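Local coordinates for prophenoloxidase b (Marsupenaeus japonicus, PDB 3WKY), which is a type 3 copper protein, the inactive precursor of a phenoloxidase that probably hydroxylates monophenols and oxidises o-diphenols, at residues 18-23 / 460-465; 118-123 / 129-134; 280-285 / 291-296. One frame throughout, in Å; residues are numbered along the deposited sequence.

Contact 1. Residues 18-23 / 460-465; sequences PYESTS and GIDFRL. With EDO (1,2-ethanediol), chain L.
Pro18 and Gly460 mark the closest approach of the two backbones, their CA atoms 6.7 Å apart, and no direct hydrogen bond joins the segments. Pro18 lays its ring carbon CD 3.5 Å from Gly460 O, which also accepts a hydrogen bond from a water that in turn accepts one from Tyr19 N. Glu20 bends at chi2 (-65°), which brings Glu20 OE2 to 3.7 Å from Asp462 CB. The two carboxylates stand nearly perpendicular and, if both are charged, would probably repel across the 4.6 Å between Glu20 OE2 and Asp462 OD2, but two waters donate to Glu20 OE2, one accepting from Asp462 N, the other reaching Asp462 O weakly. Asp462 has its own counter-charge: OD2 forms a 2.6 Å salt bridge with Arg464 NH1, while OD1 accepts from Arg464 N from above the carboxylate plane, closing an Asx turn. A bound ethanediol accepts from Phe463 N. Aspartate suits this bend because its short carboxylate reaches a backbone N-H two residues on. The loop between strands 445-456 and 472-481 of the ig-like domain thus meets the N-terminal region: Asp462 touches Thr24 of helix 22-29, and Pro18 packs on Leu113 of helix 109-122.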
# COMPACT_ATOMS: atom_id res chain seq x y z
N PRO A 18 12.97 27.97 40.56
CA PRO A 18 13.57 26.64 40.50
C PRO A 18 14.74 26.51 39.52
O PRO A 18 15.50 25.55 39.63
CB PRO A 18 12.39 25.75 40.05
CG PRO A 18 11.45 26.67 39.36
CD PRO A 18 11.57 27.99 40.08
N TYR A 19 14.89 27.46 38.59
CA TYR A 19 16.01 27.40 37.66
C TYR A 19 17.22 28.19 38.15
O TYR A 19 18.25 28.24 37.48
CB TYR A 19 15.61 27.91 36.28
CG TYR A 19 14.51 27.11 35.61
CD1 TYR A 19 14.80 25.91 34.97
CD2 TYR A 19 13.20 27.56 35.60
CE1 TYR A 19 13.80 25.18 34.35
CE2 TYR A 19 12.20 26.84 34.98
CZ TYR A 19 12.51 25.65 34.35
OH TYR A 19 11.51 24.94 33.73
N GLU A 20 17.09 28.84 39.31
CA GLU A 20 18.20 29.62 39.84
C GLU A 20 18.93 28.83 40.91
O GLU A 20 18.41 27.85 41.43
CB GLU A 20 17.71 30.96 40.39
CG GLU A 20 16.94 31.83 39.39
CD GLU A 20 17.80 32.29 38.21
OE1 GLU A 20 19.04 32.29 38.34
OE2 GLU A 20 17.23 32.66 37.16
N SER A 21 20.15 29.25 41.23
CA SER A 21 20.92 28.58 42.27
C SER A 21 20.27 28.80 43.63
O SER A 21 19.47 29.72 43.81
CB SER A 21 22.35 29.13 42.32
OG SER A 21 22.35 30.46 42.80
N THR A 22 20.62 27.95 44.59
CA THR A 22 20.16 28.11 45.96
C THR A 22 20.66 29.45 46.52
O THR A 22 19.96 30.13 47.27
CB THR A 22 20.64 26.96 46.85
OG1 THR A 22 20.31 25.71 46.23
CG2 THR A 22 20.00 27.03 48.23
N SER A 23 21.88 29.83 46.13
CA SER A 23 22.44 31.11 46.57
C SER A 23 21.60 32.30 46.11
O SER A 23 21.35 33.22 46.89
CB SER A 23 23.89 31.26 46.07
OG SER A 23 24.74 30.33 46.70
N GLY A 460 8.38 32.38 39.79
CA GLY A 460 8.92 31.26 39.02
C GLY A 460 10.13 31.60 38.17
O GLY A 460 11.05 30.78 38.03
N ILE A 461 10.11 32.79 37.59
CA ILE A 461 11.18 33.26 36.72
C ILE A 461 11.77 34.55 37.28
O ILE A 461 11.04 35.48 37.61
CB ILE A 461 10.65 33.58 35.32
CG1 ILE A 461 10.10 32.30 34.65
CG2 ILE A 461 11.73 34.20 34.45
CD1 ILE A 461 9.31 32.58 33.38
N ASP A 462 13.10 34.59 37.36
CA ASP A 462 13.81 35.78 37.81
C ASP A 462 14.03 36.72 36.64
O ASP A 462 14.92 36.49 35.82
CB ASP A 462 15.15 35.39 38.43
CG ASP A 462 15.80 36.52 39.21
OD1 ASP A 462 15.35 37.68 39.07
OD2 ASP A 462 16.77 36.25 39.95
N PHE A 463 13.24 37.78 36.55
CA PHE A 463 13.33 38.71 35.43
C PHE A 463 14.34 39.85 35.64
O PHE A 463 14.48 40.71 34.77
CB PHE A 463 11.96 39.30 35.10
CG PHE A 463 11.01 38.33 34.43
CD1 PHE A 463 11.05 38.13 33.05
CD2 PHE A 463 10.07 37.64 35.17
CE1 PHE A 463 10.17 37.25 32.43
CE2 PHE A 463 9.18 36.76 34.55
CZ PHE A 463 9.24 36.57 33.18
N ARG A 464 15.02 39.86 36.78
CA ARG A 464 16.03 40.88 37.06
C ARG A 464 17.23 40.78 36.12
O ARG A 464 17.69 39.68 35.80
CB ARG A 464 16.53 40.77 38.51
CG ARG A 464 15.50 41.14 39.57
CD ARG A 464 15.53 40.15 40.72
NE ARG A 464 16.66 40.32 41.63
CZ ARG A 464 17.36 39.32 42.16
NH1 ARG A 464 17.08 38.06 41.86
NH2 ARG A 464 18.36 39.59 42.99
N LEU A 465 17.73 41.93 35.69
CA LEU A 465 19.00 41.98 34.97
C LEU A 465 20.14 41.88 35.97
O LEU A 465 21.08 41.10 35.80
CB LEU A 465 19.10 43.27 34.16
CG LEU A 465 18.24 43.27 32.90
CD1 LEU A 465 18.17 44.66 32.28
CD2 LEU A 465 18.80 42.27 31.90
C1 EDO L . 11.64 37.47 39.84
O1 EDO L . 11.21 38.52 38.94
C2 EDO L . 11.69 37.91 41.30
O2 EDO L . 12.82 38.77 41.50
O HOH W 1 13.63 30.28 38.11
O HOH W 2 14.60 32.24 36.46
O HOH W 3 17.92 34.71 35.70

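Contact 2. Residues 118-123 / 129-134; sequences HTYYER and GDTPPL
Tyr120, near the end of helix 109-122, meets Thr131 through a CH-pi contact. Thr131 CG2 lies over one face of the phenol ring, 3.6 Å from its centroid and 22° off the normal, and is offset toward the CB end of the ring, 3.4 Å from Tyr120 CG. At Thr131 the hydroxyl is set between the backbone N and the carbonyl carbon (chi1 59°), where it bonds to Pro128 O; this leaves the methyl to face the ring. Threonine suits the position because its two branches do separate work, one polar and one apolar. Asp130 adds a lighter touch, with its CB 4.3 Å from Tyr120 CE2. The polar end of the tyrosine is served by water: Tyr120 OH is 2.7 Å from a water lying in the ring plane, which also donates weakly to Asp130 O. An alanine here would remove the ring and its hydroxyl, which would probably leave the Thr131 methyl without its apolar platform and the bridging water without one of its partners. Leu11 and Phe15 also pack against Tyr120, and the neighbouring Tyr121 bonds to His201 on helix 193-205, which carries the copper ligands His199 and His203. The pattern is that of a helix followed by a short loop that folds back onto its last turn, beside the copper-site helix 193-205 of this hemocyanin-type fold.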
# COMPACT_ATOMS: atom_id res chain seq x y z
N HIS A 118 4.99 15.92 46.05
CA HIS A 118 4.62 14.60 46.53
C HIS A 118 4.73 14.54 48.05
O HIS A 118 3.91 13.90 48.73
CB HIS A 118 5.50 13.51 45.92
CG HIS A 118 5.19 12.13 46.42
ND1 HIS A 118 3.91 11.60 46.38
CD2 HIS A 118 5.97 11.18 46.96
CE1 HIS A 118 3.93 10.38 46.88
NE2 HIS A 118 5.17 10.09 47.24
N THR A 119 5.75 15.20 48.57
CA THR A 119 5.99 15.26 50.02
C THR A 119 4.83 15.89 50.78
O THR A 119 4.46 15.41 51.87
CB THR A 119 7.30 16.01 50.31
OG1 THR A 119 8.40 15.23 49.82
CG2 THR A 119 7.47 16.23 51.82
N TYR A 120 4.23 16.94 50.23
CA TYR A 120 3.06 17.54 50.88
C TYR A 120 1.87 16.58 50.93
O TYR A 120 1.07 16.65 51.86
CB TYR A 120 2.64 18.84 50.18
CG TYR A 120 3.38 20.08 50.63
CD1 TYR A 120 4.72 20.27 50.29
CD2 TYR A 120 2.74 21.07 51.36
CE1 TYR A 120 5.40 21.41 50.67
CE2 TYR A 120 3.42 22.22 51.75
CZ TYR A 120 4.75 22.38 51.40
OH TYR A 120 5.44 23.51 51.77
N TYR A 121 1.74 15.69 49.95
CA TYR A 121 0.67 14.70 49.98
C TYR A 121 0.97 13.59 50.98
O TYR A 121 0.08 13.09 51.66
CB TYR A 121 0.42 14.09 48.59
CG TYR A 121 -0.32 15.04 47.68
CD1 TYR A 121 -1.69 15.20 47.81
CD2 TYR A 121 0.35 15.78 46.72
CE1 TYR A 121 -2.38 16.08 47.01
CE2 TYR A 121 -0.34 16.66 45.90
CZ TYR A 121 -1.70 16.80 46.06
OH TYR A 121 -2.41 17.67 45.28
N GLU A 122 2.23 13.20 51.09
CA GLU A 122 2.60 12.05 51.91
C GLU A 122 2.79 12.41 53.38
O GLU A 122 2.49 11.60 54.26
CB GLU A 122 3.86 11.37 51.36
CG GLU A 122 3.58 10.34 50.26
CD GLU A 122 2.65 9.23 50.74
OE1 GLU A 122 1.45 9.28 50.42
OE2 GLU A 122 3.13 8.32 51.44
N ARG A 123 3.31 13.60 53.65
CA ARG A 123 3.52 13.99 55.06
C ARG A 123 2.20 14.42 55.69
O ARG A 123 1.44 15.20 55.09
CB ARG A 123 4.56 15.11 55.19
CG ARG A 123 6.01 14.65 55.00
CD ARG A 123 6.98 15.79 55.29
NE ARG A 123 6.98 16.19 56.70
CZ ARG A 123 7.86 15.75 57.61
NH1 ARG A 123 8.81 14.90 57.25
NH2 ARG A 123 7.79 16.17 58.87
N GLY A 129 -2.97 21.82 49.91
CA GLY A 129 -3.57 23.12 49.66
C GLY A 129 -2.62 24.28 49.93
O GLY A 129 -2.85 25.40 49.47
N ASP A 130 -1.54 24.01 50.66
CA ASP A 130 -0.55 25.04 50.97
C ASP A 130 0.60 25.08 49.97
O ASP A 130 1.52 25.90 50.11
CB ASP A 130 0.01 24.83 52.39
CG ASP A 130 -1.05 25.02 53.46
OD1 ASP A 130 -1.92 25.89 53.28
OD2 ASP A 130 -1.01 24.30 54.48
N THR A 131 0.58 24.21 48.96
CA THR A 131 1.60 24.29 47.92
C THR A 131 1.26 25.45 46.99
O THR A 131 0.09 25.78 46.81
CB THR A 131 1.72 22.98 47.10
OG1 THR A 131 0.46 22.68 46.49
CG2 THR A 131 2.13 21.83 47.99
N PRO A 132 2.29 26.10 46.41
CA PRO A 132 1.98 27.19 45.48
C PRO A 132 1.33 26.64 44.22
O PRO A 132 1.59 25.48 43.89
CB PRO A 132 3.36 27.77 45.15
CG PRO A 132 4.33 26.66 45.44
CD PRO A 132 3.74 25.90 46.59
N PRO A 133 0.51 27.44 43.53
CA PRO A 133 -0.06 27.03 42.24
C PRO A 133 1.07 26.73 41.28
O PRO A 133 2.03 27.50 41.22
CB PRO A 133 -0.82 28.27 41.76
CG PRO A 133 -1.11 29.04 43.03
CD PRO A 133 0.08 28.80 43.91
N LEU A 134 0.99 25.62 40.56
CA LEU A 134 2.08 25.24 39.67
C LEU A 134 2.46 26.30 38.62
O LEU A 134 3.64 26.48 38.34
CB LEU A 134 1.81 23.88 39.03
CG LEU A 134 2.97 23.22 38.28
CD1 LEU A 134 4.18 22.99 39.18
CD2 LEU A 134 2.47 21.90 37.70
O HOH W 4 3.89 25.59 52.56

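Contact 3. Residues 280-285 / 291-296; sequences FQDIRE and SNYVSQ
Asp282 OD1 accepts a straight 2.8 Å hydrogen bond from Val294 N (172°), a first-turn amide of helix 294-310, on the anti side of the carboxylate. The contact is a tight chain reversal closed by a single antiparallel beta bridge, leading into that helix. OD1 also accepts a hydrogen bond from a water that accepts from Ser295 N, and the helix N terminus would probably favour the negative charge; OD2 bonds to Ser295 OG of a neighbouring subunit. Ile283 and Asn292 form a hydrogen-bonded pair, with Ile283 N to Asn292 O at 2.9 Å. Ser291 OG extends the pairing by accepting from Glu285 N at 2.8 Å while also bonding to Leu288 O, a double role that suits a small hydroxyl. Arg284 holds the same loop side-on, its NE and NH2 both donating to Asp282 O. Gln296 OE1 accepts from Tyr293 N and Asn292 ND2. Outward lies the packing: Phe280 CG is anti to the backbone N (chi1 -174°), which puts the ring beside Val294, whose CG2 lies 3.8 Å from Phe280 CD2. Tyr293 stacks on its counterpart in that same neighbouring subunit, and its ring edge, at CD2, lies 3.5 Å from Asp282 OD2.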
# COMPACT_ATOMS: atom_id res chain seq x y z
N PHE A 280 3.38 5.53 15.44
CA PHE A 280 3.69 5.02 16.77
C PHE A 280 4.74 3.92 16.53
O PHE A 280 4.43 2.87 15.94
CB PHE A 280 2.37 4.45 17.31
CG PHE A 280 2.39 3.95 18.75
CD1 PHE A 280 2.20 4.84 19.81
CD2 PHE A 280 2.47 2.59 19.03
CE1 PHE A 280 2.15 4.36 21.14
CE2 PHE A 280 2.42 2.10 20.33
CZ PHE A 280 2.25 3.00 21.40
N GLN A 281 5.98 4.16 16.96
CA GLN A 281 7.10 3.29 16.57
C GLN A 281 7.89 2.76 17.75
O GLN A 281 7.91 3.38 18.81
CB GLN A 281 8.06 4.05 15.66
CG GLN A 281 7.45 4.53 14.37
CD GLN A 281 8.17 5.76 13.84
OE1 GLN A 281 9.25 5.63 13.26
NE2 GLN A 281 7.59 6.95 14.06
N ASP A 282 8.56 1.63 17.53
CA ASP A 282 9.44 1.04 18.55
C ASP A 282 10.39 2.10 19.08
O ASP A 282 10.96 2.88 18.31
CB ASP A 282 10.31 -0.07 17.94
CG ASP A 282 9.51 -1.26 17.41
OD1 ASP A 282 8.33 -1.44 17.76
OD2 ASP A 282 10.10 -2.05 16.64
N ILE A 283 10.56 2.15 20.40
CA ILE A 283 11.49 3.12 20.96
C ILE A 283 12.81 2.45 21.22
O ILE A 283 12.92 1.61 22.11
CB ILE A 283 11.00 3.72 22.28
CG1 ILE A 283 9.68 4.45 22.06
CG2 ILE A 283 12.05 4.66 22.85
CD1 ILE A 283 9.75 5.57 21.05
N ARG A 284 13.80 2.79 20.41
CA ARG A 284 15.12 2.21 20.58
C ARG A 284 15.93 3.16 21.46
O ARG A 284 16.41 4.19 21.01
CB ARG A 284 15.76 1.96 19.22
CG ARG A 284 15.20 0.69 18.62
CD ARG A 284 14.80 0.87 17.20
NE ARG A 284 13.62 1.72 17.04
CZ ARG A 284 13.22 2.15 15.85
NH1 ARG A 284 13.91 1.81 14.77
NH2 ARG A 284 12.14 2.91 15.74
N GLU A 285 16.00 2.81 22.74
CA GLU A 285 16.61 3.66 23.74
C GLU A 285 18.12 3.70 23.62
O GLU A 285 18.73 2.95 22.85
CB GLU A 285 16.25 3.18 25.15
CG GLU A 285 15.05 3.87 25.76
CD GLU A 285 15.34 5.31 26.18
OE1 GLU A 285 14.47 5.91 26.83
OE2 GLU A 285 16.43 5.85 25.85
N SER A 291 15.20 -0.58 25.59
CA SER A 291 14.17 -0.30 24.58
C SER A 291 12.83 -0.99 24.84
O SER A 291 12.74 -1.93 25.64
CB SER A 291 14.69 -0.72 23.21
OG SER A 291 15.89 -0.02 22.96
N ASN A 292 11.79 -0.49 24.17
CA ASN A 292 10.48 -1.14 24.19
C ASN A 292 9.89 -1.13 22.78
O ASN A 292 10.30 -0.31 21.95
CB ASN A 292 9.52 -0.46 25.18
CG ASN A 292 9.87 -0.78 26.63
OD1 ASN A 292 10.48 0.04 27.31
ND2 ASN A 292 9.52 -1.98 27.08
N TYR A 293 8.96 -2.05 22.51
CA TYR A 293 8.54 -2.30 21.12
C TYR A 293 7.03 -2.32 20.97
O TYR A 293 6.33 -2.70 21.89
CB TYR A 293 9.15 -3.62 20.64
CG TYR A 293 10.66 -3.59 20.78
CD1 TYR A 293 11.29 -3.90 21.98
CD2 TYR A 293 11.45 -3.22 19.70
CE1 TYR A 293 12.70 -3.83 22.10
CE2 TYR A 293 12.84 -3.15 19.81
CZ TYR A 293 13.45 -3.47 21.00
OH TYR A 293 14.84 -3.39 21.08
N VAL A 294 6.53 -1.91 19.80
CA VAL A 294 5.08 -1.84 19.60
C VAL A 294 4.44 -3.21 19.79
O VAL A 294 3.41 -3.35 20.46
CB VAL A 294 4.72 -1.26 18.19
CG1 VAL A 294 3.20 -1.30 17.95
CG2 VAL A 294 5.25 0.17 18.04
N SER A 295 5.05 -4.26 19.24
CA SER A 295 4.41 -5.58 19.33
C SER A 295 4.51 -6.15 20.75
O SER A 295 3.73 -7.02 21.12
CB SER A 295 5.01 -6.56 18.33
OG SER A 295 6.32 -6.90 18.71
N GLN A 296 5.47 -5.65 21.52
CA GLN A 296 5.57 -5.97 22.94
C GLN A 296 4.35 -5.41 23.68
O GLN A 296 3.65 -6.14 24.40
CB GLN A 296 6.87 -5.37 23.49
CG GLN A 296 7.14 -5.64 24.97
CD GLN A 296 8.37 -4.88 25.43
OE1 GLN A 296 8.62 -3.76 24.98
NE2 GLN A 296 9.17 -5.49 26.31
O HOH W 5 7.18 -3.97 17.23

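From the N terminus, the chain first passes 18-23, whose partner in contact 1 comes only after 436 residues, so this contact closes a long loop that encloses the other two. Contact 2 closes a short loop at the end of helix 109-122, and contact 3 a similar one at the start of helix 294-310; these two follow in series without crossing. Contact 1 ties the N-terminal region to the ig-like domain, contact 2 packs the loop before helix 134-137 onto the end of helix 109-122, and contact 3 lies wholly within the copper domain. Contacts 1 and 2 approach to about 7 Å between nearest atoms, whereas contact 3 stays about 20 Å or more from both.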